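Local coordinates for hypoxic response protein 1 (Mycobacterium tuberculosis, PDB 1Y5H) that is of unknown function but forms a homodimer of paired CBS domains, is secreted, and unlike some relatives does not seem to bind AMP, at residues Y85-A89 against R107-S112; D59-G64 against L79-S83; T19-E23 against L42-G46. All coordinates share one frame; numbering follows the deposited sequence.

Contact 1 (Y85-A89 against R107-S112); sequences YYVDA and RVPVIS
Val87 is gripped through both of its backbone polar atoms by the strand 107-112. Its N donates to Pro109 O at 3.1 Å, and its O receives Ile111 N at 2.9 Å with an N-H...O angle of 168°. A weak third bond, Ala89 N to Ile111 O, continues the pattern, and the bridges Val87 with Val110 and Asp88 with Ile111 establish a parallel pairing. Water extends it at each end: one molecule lies in the ring plane of Tyr85, 2.6 Å from its OH, and donates to Arg107 O; another donates to Asp88 OD1 and makes a weak bond to Ser112 OG. Asp88 OD2 is taken by the N of Asn90.

The Val87 and Val110 side chains share one face of the sheet and meet at a slant, CG2 to CG2 at 4.1 Å. Val87 CG1 touches Val108 CG1, the two side chains crossing at about a right angle; helix 93-103 covers this side through Val99. On the face of Ile111, that side chain meets the Tyr86 ring: a chi1 of 58° places Tyr86 CG between the backbone N and the carbonyl carbon, bringing it within 3.7 Å of Ile111 CG1. Tyr85 crosses Pro109 almost perpendicularly, CD1 to CD 4.0 Å, and its ring stacks on His103, a zinc ligand by similarity. Parallel strands joined through helix 93-103 make this the beta-alpha-beta unit of the second CBS domain.

Contact 2 (D59-G64 against L79-S83); sequences DIVIKG and LARDS
Leu79 sits as a knob among Asp59, Ile60, Lys63 and Gly64 of helix 57-65. The CD2 branch does the touching: it lies 3.5 Å from Asp59 O and 3.9 Å from Gly64 N, while Lys63 CB flanks it at 4.1 Å. A chi1 of -75° sets CG of Leu79 anti to the carbonyl carbon, and chi2 of 61° then turns CD2 into the hole.

Lys63 and Asp82 approach from opposite directions. The lysine chain is fully extended beyond CG, which carries NZ across the gap to 3.6 Å from Asp82 OD2, a salt bridge at long range; NZ comes slightly closer to Asp82 CB, at 3.5 Å. Between them and Asp59 lies water. One molecule accepts from Lys63 NZ, lies 2.6 Å from Leu79 O, contacts Ser83 OG and makes a weak bond to Asp59 OD2. A second joins Asp59 OD2 to the same hydroxyl.

No direct hydrogen bond crosses between the segments. The chemistry therefore implies a divided interface: an apolar knob seated against the helix backbone, and beside it a polar side in which a loose ion pair and bridging waters link the helix to the Ala80-Ser83 type I turn.

Contact 3 (T19-E23 against L42-G46); sequences TCVGE and LPICG
A disulfide joins Cys45, in strand 41-45, to Cys20, just before the parallel strand 21-22; with helix 27-37 the two strands form the beta-alpha-beta unit of the first CBS domain. The covalent link has SG to SG at 2.0 Å and a chi3 of 88°, close to the unstrained right angle. Its two halves reach the bond differently: SG of Cys20 lies opposite its backbone N (chi1 -159°), whereas SG of Cys45 lies opposite its carbonyl carbon (chi1 -64°).

Three backbone hydrogen bonds hold the strands together. Val21 N donates to Pro43 O and Val21 O receives Cys45 N, so both backbone polar atoms of Val21 bond to strand 41-45; Glu23 N then reaches Cys45 O at 2.9 Å. A CA-H...O contact from Ile44 to Val21 O adds to this pairing.

Apolar packing gathers on the face carrying Val21 and Ile44, whose side chains run side by side with Val21 CB 3.6 Å from Ile44 CD1. Val21 CG2 also meets Leu42 CD1 at 3.9 Å, and Tyr33 of helix 27-37 packs against both Val21 and Leu42. Cys20 SG touches the proline ring at Pro43 CB, 3.9 Å away.

The two carboxylate oxygens of Glu23 have different neighbours: OE1 forms a salt bridge with Arg81, while OE2 lies 3.3 Å from Gly46 CA.

How the contacts relate
From the N terminus, contact 3 comes first: 19-23 and 42-46 close the loop that carries helix 27-37. Contact 2 follows, bringing 79-83 back to helix 57-65 and so tying the beginning of the second CBS domain to the first. Contact 1 closes last, around helix 93-103. The three loops run in series, none nested or crossed. Contacts 3 and 1 are equivalent parallel pairings in separate sheets, their centres about 13 Å apart. Contacts 2 and 3 touch directly, through the Arg81-Glu23 salt bridge and packing of Ala80 on Ile44. Contacts 1 and 2, although adjoining in sequence, lie on opposite sides of the chain's centre.

Contact 1 (Y85-A89 against R107-S112)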
loop_
_atom_site.group_PDB
_atom_site.type_symbol
_atom_site.label_atom_id
_atom_site.label_comp_id
_atom_site.label_asym_id
_atom_site.label_seq_id
_atom_site.Cartn_x
_atom_site.Cartn_y
_atom_site.Cartn_z
ATOM N N TYR A 85 7.592 -16.372 0.740
ATOM C CA TYR A 85 8.802 -16.190 1.518
ATOM C C TYR A 85 8.392 -16.427 2.954
ATOM O O TYR A 85 7.234 -16.222 3.316
ATOM C CB TYR A 85 9.379 -14.778 1.322
ATOM C CG TYR A 85 8.370 -13.652 1.409
ATOM C CD1 TYR A 85 8.026 -13.084 2.635
ATOM C CD2 TYR A 85 7.750 -13.158 0.259
ATOM C CE1 TYR A 85 7.090 -12.057 2.713
ATOM C CE2 TYR A 85 6.814 -12.133 0.328
ATOM C CZ TYR A 85 6.488 -11.588 1.556
ATOM O OH TYR A 85 5.547 -10.588 1.623
ATOM N N TYR A 86 9.338 -16.879 3.765
ATOM C CA TYR A 86 9.067 -17.160 5.165
ATOM C C TYR A 86 10.365 -17.519 5.853
ATOM O O TYR A 86 11.398 -17.651 5.205
ATOM C CB TYR A 86 8.093 -18.339 5.299
ATOM C CG TYR A 86 8.552 -19.641 4.656
ATOM C CD1 TYR A 86 9.499 -20.472 5.275
ATOM C CD2 TYR A 86 8.020 -20.051 3.439
ATOM C CE1 TYR A 86 9.892 -21.683 4.683
ATOM C CE2 TYR A 86 8.405 -21.250 2.844
ATOM C CZ TYR A 86 9.335 -22.060 3.468
ATOM O OH TYR A 86 9.681 -23.250 2.870
ATOM N N VAL A 87 10.296 -17.656 7.169
ATOM C CA VAL A 87 11.447 -18.063 7.953
ATOM C C VAL A 87 10.989 -19.158 8.898
ATOM O O VAL A 87 9.811 -19.235 9.265
ATOM C CB VAL A 87 12.050 -16.903 8.787
ATOM C CG1 VAL A 87 12.590 -15.829 7.862
ATOM C CG2 VAL A 87 11.008 -16.328 9.741
ATOM N N ASP A 88 11.928 -20.016 9.273
ATOM C CA ASP A 88 11.652 -21.104 10.195
ATOM C C ASP A 88 11.546 -20.503 11.594
ATOM O O ASP A 88 12.117 -19.445 11.867
ATOM C CB ASP A 88 12.791 -22.123 10.145
ATOM C CG ASP A 88 12.661 -23.194 11.205
ATOM O OD1 ASP A 88 11.655 -23.934 11.188
ATOM O OD2 ASP A 88 13.568 -23.294 12.059
ATOM N N ALA A 89 10.814 -21.173 12.475
ATOM C CA ALA A 89 10.628 -20.686 13.835
ATOM C C ALA A 89 11.951 -20.489 14.579
ATOM O O ALA A 89 12.029 -19.698 15.517
ATOM C CB ALA A 89 9.732 -21.640 14.608
ATOM N N ARG A 107 7.226 -7.431 6.902
ATOM C CA ARG A 107 6.802 -8.528 7.756
ATOM C C ARG A 107 6.942 -9.848 7.020
ATOM O O ARG A 107 6.801 -9.916 5.797
ATOM C CB ARG A 107 5.367 -8.326 8.247
ATOM C CG ARG A 107 4.289 -8.370 7.187
ATOM C CD ARG A 107 2.925 -8.214 7.851
ATOM N NE ARG A 107 2.834 -6.954 8.581
ATOM C CZ ARG A 107 2.096 -6.762 9.672
ATOM N NH1 ARG A 107 1.372 -7.750 10.177
ATOM N NH2 ARG A 107 2.092 -5.578 10.265
ATOM N N VAL A 108 7.222 -10.896 7.783
ATOM C CA VAL A 108 7.438 -12.220 7.223
ATOM C C VAL A 108 6.725 -13.294 8.029
ATOM O O VAL A 108 6.645 -13.209 9.251
ATOM C CB VAL A 108 8.952 -12.534 7.213
ATOM C CG1 VAL A 108 9.204 -13.956 6.763
ATOM C CG2 VAL A 108 9.669 -11.544 6.307
ATOM N N PRO A 109 6.189 -14.316 7.346
ATOM C CA PRO A 109 5.489 -15.407 8.032
ATOM C C PRO A 109 6.510 -16.331 8.685
ATOM O O PRO A 109 7.620 -16.496 8.181
ATOM C CB PRO A 109 4.744 -16.130 6.904
ATOM C CG PRO A 109 4.774 -15.187 5.744
ATOM C CD PRO A 109 6.065 -14.443 5.887
ATOM N N VAL A 110 6.137 -16.921 9.813
ATOM C CA VAL A 110 7.014 -17.857 10.506
ATOM C C VAL A 110 6.377 -19.237 10.374
ATOM O O VAL A 110 5.184 -19.409 10.650
ATOM C CB VAL A 110 7.170 -17.477 11.988
ATOM C CG1 VAL A 110 8.116 -18.447 12.678
ATOM C CG2 VAL A 110 7.696 -16.057 12.096
ATOM N N ILE A 111 7.171 -20.209 9.934
ATOM C CA ILE A 111 6.694 -21.569 9.720
ATOM C C ILE A 111 7.335 -22.581 10.660
ATOM O O ILE A 111 8.497 -22.446 11.043
ATOM C CB ILE A 111 6.977 -22.020 8.260
ATOM C CG1 ILE A 111 6.284 -21.072 7.275
ATOM C CG2 ILE A 111 6.507 -23.448 8.044
ATOM C CD1 ILE A 111 4.781 -21.035 7.410
ATOM N N SER A 112 6.556 -23.592 11.024
ATOM C CA SER A 112 7.023 -24.662 11.892
ATOM C C SER A 112 6.239 -25.898 11.487
ATOM O O SER A 112 5.018 -25.941 11.640
ATOM C CB SER A 112 6.755 -24.328 13.360
ATOM O OG SER A 112 7.324 -25.308 14.214
HETATM O O HOH W 1 4.875 -9.155 3.699
HETATM O O HOH W 2 10.570 -25.442 13.385
#

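Contact 2 (D59-G64 against L79-S83)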
loop_
_atom_site.group_PDB
_atom_site.type_symbol
_atom_site.label_atom_id
_atom_site.label_comp_id
_atom_site.label_asym_id
_atom_site.label_seq_id
_atom_site.Cartn_x
_atom_site.Cartn_y
_atom_site.Cartn_z
ATOM N N ASP A 59 -1.040 -5.492 -3.830
ATOM C CA ASP A 59 -1.235 -6.642 -4.720
ATOM C C ASP A 59 -2.666 -6.645 -5.255
ATOM O O ASP A 59 -2.900 -6.877 -6.436
ATOM C CB ASP A 59 -1.042 -7.972 -3.977
ATOM C CG ASP A 59 0.411 -8.345 -3.785
ATOM O OD1 ASP A 59 1.292 -7.729 -4.424
ATOM O OD2 ASP A 59 0.663 -9.286 -2.994
ATOM N N ILE A 60 -3.620 -6.423 -4.358
ATOM C CA ILE A 60 -5.031 -6.414 -4.729
ATOM C C ILE A 60 -5.308 -5.351 -5.787
ATOM O O ILE A 60 -6.062 -5.579 -6.729
ATOM C CB ILE A 60 -5.916 -6.161 -3.492
ATOM C CG1 ILE A 60 -5.804 -7.360 -2.537
ATOM C CG2 ILE A 60 -7.372 -5.927 -3.915
ATOM C CD1 ILE A 60 -6.610 -7.197 -1.255
ATOM N N VAL A 61 -4.675 -4.196 -5.635
ATOM C CA VAL A 61 -4.870 -3.105 -6.579
ATOM C C VAL A 61 -4.135 -3.322 -7.899
ATOM O O VAL A 61 -4.729 -3.191 -8.971
ATOM C CB VAL A 61 -4.392 -1.761 -5.970
ATOM C CG1 VAL A 61 -4.500 -0.634 -7.003
ATOM C CG2 VAL A 61 -5.229 -1.417 -4.742
ATOM N N ILE A 62 -2.851 -3.665 -7.814
ATOM C CA ILE A 62 -2.012 -3.835 -9.003
ATOM C C ILE A 62 -2.151 -5.152 -9.759
ATOM O O ILE A 62 -2.231 -5.156 -10.988
ATOM C CB ILE A 62 -0.518 -3.638 -8.646
ATOM C CG1 ILE A 62 -0.319 -2.268 -7.988
ATOM C CG2 ILE A 62 0.347 -3.784 -9.892
ATOM C CD1 ILE A 62 -0.772 -1.088 -8.835
ATOM N N LYS A 63 -2.158 -6.264 -9.032
ATOM C CA LYS A 63 -2.281 -7.573 -9.657
ATOM C C LYS A 63 -3.737 -7.995 -9.780
ATOM O O LYS A 63 -4.057 -8.922 -10.514
ATOM C CB LYS A 63 -1.512 -8.621 -8.848
ATOM C CG LYS A 63 -0.005 -8.401 -8.793
ATOM C CD LYS A 63 0.678 -9.505 -7.995
ATOM C CE LYS A 63 2.178 -9.281 -7.906
ATOM N NZ LYS A 63 2.849 -10.375 -7.154
ATOM N N GLY A 64 -4.614 -7.312 -9.054
ATOM C CA GLY A 64 -6.023 -7.637 -9.105
ATOM C C GLY A 64 -6.812 -6.674 -9.971
ATOM O O GLY A 64 -7.048 -6.939 -11.149
ATOM N N LEU A 79 -3.372 -14.517 -6.184
ATOM C CA LEU A 79 -2.380 -13.450 -6.148
ATOM C C LEU A 79 -1.238 -13.736 -5.173
ATOM O O LEU A 79 -0.091 -13.364 -5.422
ATOM C CB LEU A 79 -3.043 -12.119 -5.769
ATOM C CG LEU A 79 -3.888 -11.414 -6.838
ATOM C CD1 LEU A 79 -5.047 -12.291 -7.267
ATOM C CD2 LEU A 79 -4.387 -10.087 -6.289
ATOM N N ALA A 80 -1.545 -14.409 -4.069
ATOM C CA ALA A 80 -0.529 -14.698 -3.060
ATOM C C ALA A 80 0.522 -15.727 -3.475
ATOM O O ALA A 80 1.647 -15.702 -2.968
ATOM C CB ALA A 80 -1.200 -15.137 -1.762
ATOM N N ARG A 81 0.167 -16.626 -4.390
ATOM C CA ARG A 81 1.114 -17.648 -4.835
ATOM C C ARG A 81 2.321 -17.074 -5.571
ATOM O O ARG A 81 3.249 -17.811 -5.888
ATOM C CB ARG A 81 0.417 -18.686 -5.719
ATOM C CG ARG A 81 -0.474 -19.642 -4.946
ATOM C CD ARG A 81 -1.435 -20.367 -5.879
ATOM N NE ARG A 81 -2.593 -20.863 -5.147
ATOM C CZ ARG A 81 -3.840 -20.810 -5.598
ATOM N NH1 ARG A 81 -4.101 -20.281 -6.787
ATOM N NH2 ARG A 81 -4.828 -21.281 -4.856
ATOM N N ASP A 82 2.304 -15.770 -5.843
ATOM C CA ASP A 82 3.425 -15.114 -6.515
ATOM C C ASP A 82 4.457 -14.673 -5.483
ATOM O O ASP A 82 5.604 -14.373 -5.830
ATOM C CB ASP A 82 2.984 -13.849 -7.260
ATOM C CG ASP A 82 1.970 -14.115 -8.349
ATOM O OD1 ASP A 82 1.919 -15.247 -8.871
ATOM O OD2 ASP A 82 1.232 -13.167 -8.693
ATOM N N SER A 83 4.048 -14.629 -4.219
ATOM C CA SER A 83 4.929 -14.156 -3.159
ATOM C C SER A 83 5.133 -15.131 -2.006
ATOM O O SER A 83 4.522 -14.977 -0.946
ATOM C CB SER A 83 4.381 -12.838 -2.602
ATOM O OG SER A 83 4.093 -11.921 -3.644
HETATM O O HOH W 3 1.509 -11.365 -4.780
HETATM O O HOH W 4 2.634 -10.222 -1.752
#

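Contact 3 (T19-E23 against L42-G46)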
loop_
_atom_site.group_PDB
_atom_site.type_symbol
_atom_site.label_atom_id
_atom_site.label_comp_id
_atom_site.label_asym_id
_atom_site.label_seq_id
_atom_site.Cartn_x
_atom_site.Cartn_y
_atom_site.Cartn_z
ATOM N N THR A 19 -4.410 -15.409 12.462
ATOM C CA THR A 19 -5.203 -16.241 11.566
ATOM C C THR A 19 -4.714 -16.151 10.132
ATOM O O THR A 19 -4.416 -15.068 9.632
ATOM C CB THR A 19 -6.684 -15.828 11.593
ATOM O OG1 THR A 19 -7.196 -15.966 12.923
ATOM C CG2 THR A 19 -7.500 -16.704 10.650
ATOM N N CYS A 20 -4.625 -17.299 9.476
ATOM C CA CYS A 20 -4.199 -17.330 8.090
ATOM C C CYS A 20 -5.470 -17.291 7.244
ATOM O O CYS A 20 -6.411 -18.062 7.475
ATOM C CB CYS A 20 -3.398 -18.603 7.812
ATOM S SG CYS A 20 -2.339 -18.479 6.336
ATOM N N VAL A 21 -5.505 -16.376 6.283
ATOM C CA VAL A 21 -6.661 -16.231 5.410
ATOM C C VAL A 21 -6.669 -17.362 4.394
ATOM O O VAL A 21 -5.632 -17.717 3.852
ATOM C CB VAL A 21 -6.618 -14.875 4.687
ATOM C CG1 VAL A 21 -7.794 -14.748 3.733
ATOM C CG2 VAL A 21 -6.639 -13.752 5.717
ATOM N N GLY A 22 -7.842 -17.935 4.149
ATOM C CA GLY A 22 -7.939 -19.038 3.210
ATOM C C GLY A 22 -7.625 -18.641 1.781
ATOM O O GLY A 22 -8.011 -17.561 1.330
ATOM N N GLU A 23 -6.933 -19.522 1.066
ATOM C CA GLU A 23 -6.556 -19.268 -0.322
ATOM C C GLU A 23 -7.757 -19.080 -1.248
ATOM O O GLU A 23 -7.640 -18.438 -2.292
ATOM C CB GLU A 23 -5.698 -20.421 -0.860
ATOM C CG GLU A 23 -6.428 -21.761 -0.852
ATOM C CD GLU A 23 -5.754 -22.829 -1.701
ATOM O OE1 GLU A 23 -5.567 -22.598 -2.914
ATOM O OE2 GLU A 23 -5.425 -23.904 -1.156
ATOM N N LEU A 42 -1.371 -10.001 4.419
ATOM C CA LEU A 42 -2.008 -11.138 5.081
ATOM C C LEU A 42 -1.395 -12.455 4.633
ATOM O O LEU A 42 -1.096 -12.638 3.458
ATOM C CB LEU A 42 -3.499 -11.190 4.727
ATOM C CG LEU A 42 -4.451 -10.049 5.075
ATOM C CD1 LEU A 42 -5.740 -10.201 4.276
ATOM C CD2 LEU A 42 -4.729 -10.058 6.565
ATOM N N PRO A 43 -1.184 -13.389 5.573
ATOM C CA PRO A 43 -0.615 -14.680 5.184
ATOM C C PRO A 43 -1.786 -15.482 4.611
ATOM O O PRO A 43 -2.887 -15.451 5.163
ATOM C CB PRO A 43 -0.095 -15.244 6.509
ATOM C CG PRO A 43 -1.047 -14.672 7.517
ATOM C CD PRO A 43 -1.239 -13.246 7.040
ATOM N N ILE A 44 -1.558 -16.163 3.494
ATOM C CA ILE A 44 -2.609 -16.945 2.837
ATOM C C ILE A 44 -2.272 -18.431 2.905
ATOM O O ILE A 44 -1.163 -18.835 2.561
ATOM C CB ILE A 44 -2.756 -16.506 1.351
ATOM C CG1 ILE A 44 -3.000 -14.991 1.279
ATOM C CG2 ILE A 44 -3.894 -17.267 0.679
ATOM C CD1 ILE A 44 -4.199 -14.509 2.076
ATOM N N CYS A 45 -3.236 -19.247 3.329
ATOM C CA CYS A 45 -2.998 -20.681 3.472
ATOM C C CYS A 45 -3.991 -21.599 2.795
ATOM O O CYS A 45 -5.128 -21.226 2.512
ATOM C CB CYS A 45 -3.000 -21.080 4.946
ATOM S SG CYS A 45 -1.702 -20.369 5.990
ATOM N N GLY A 46 -3.528 -22.822 2.569
ATOM C CA GLY A 46 -4.368 -23.857 2.004
ATOM C C GLY A 46 -4.879 -24.599 3.228
ATOM O O GLY A 46 -5.072 -23.991 4.278
#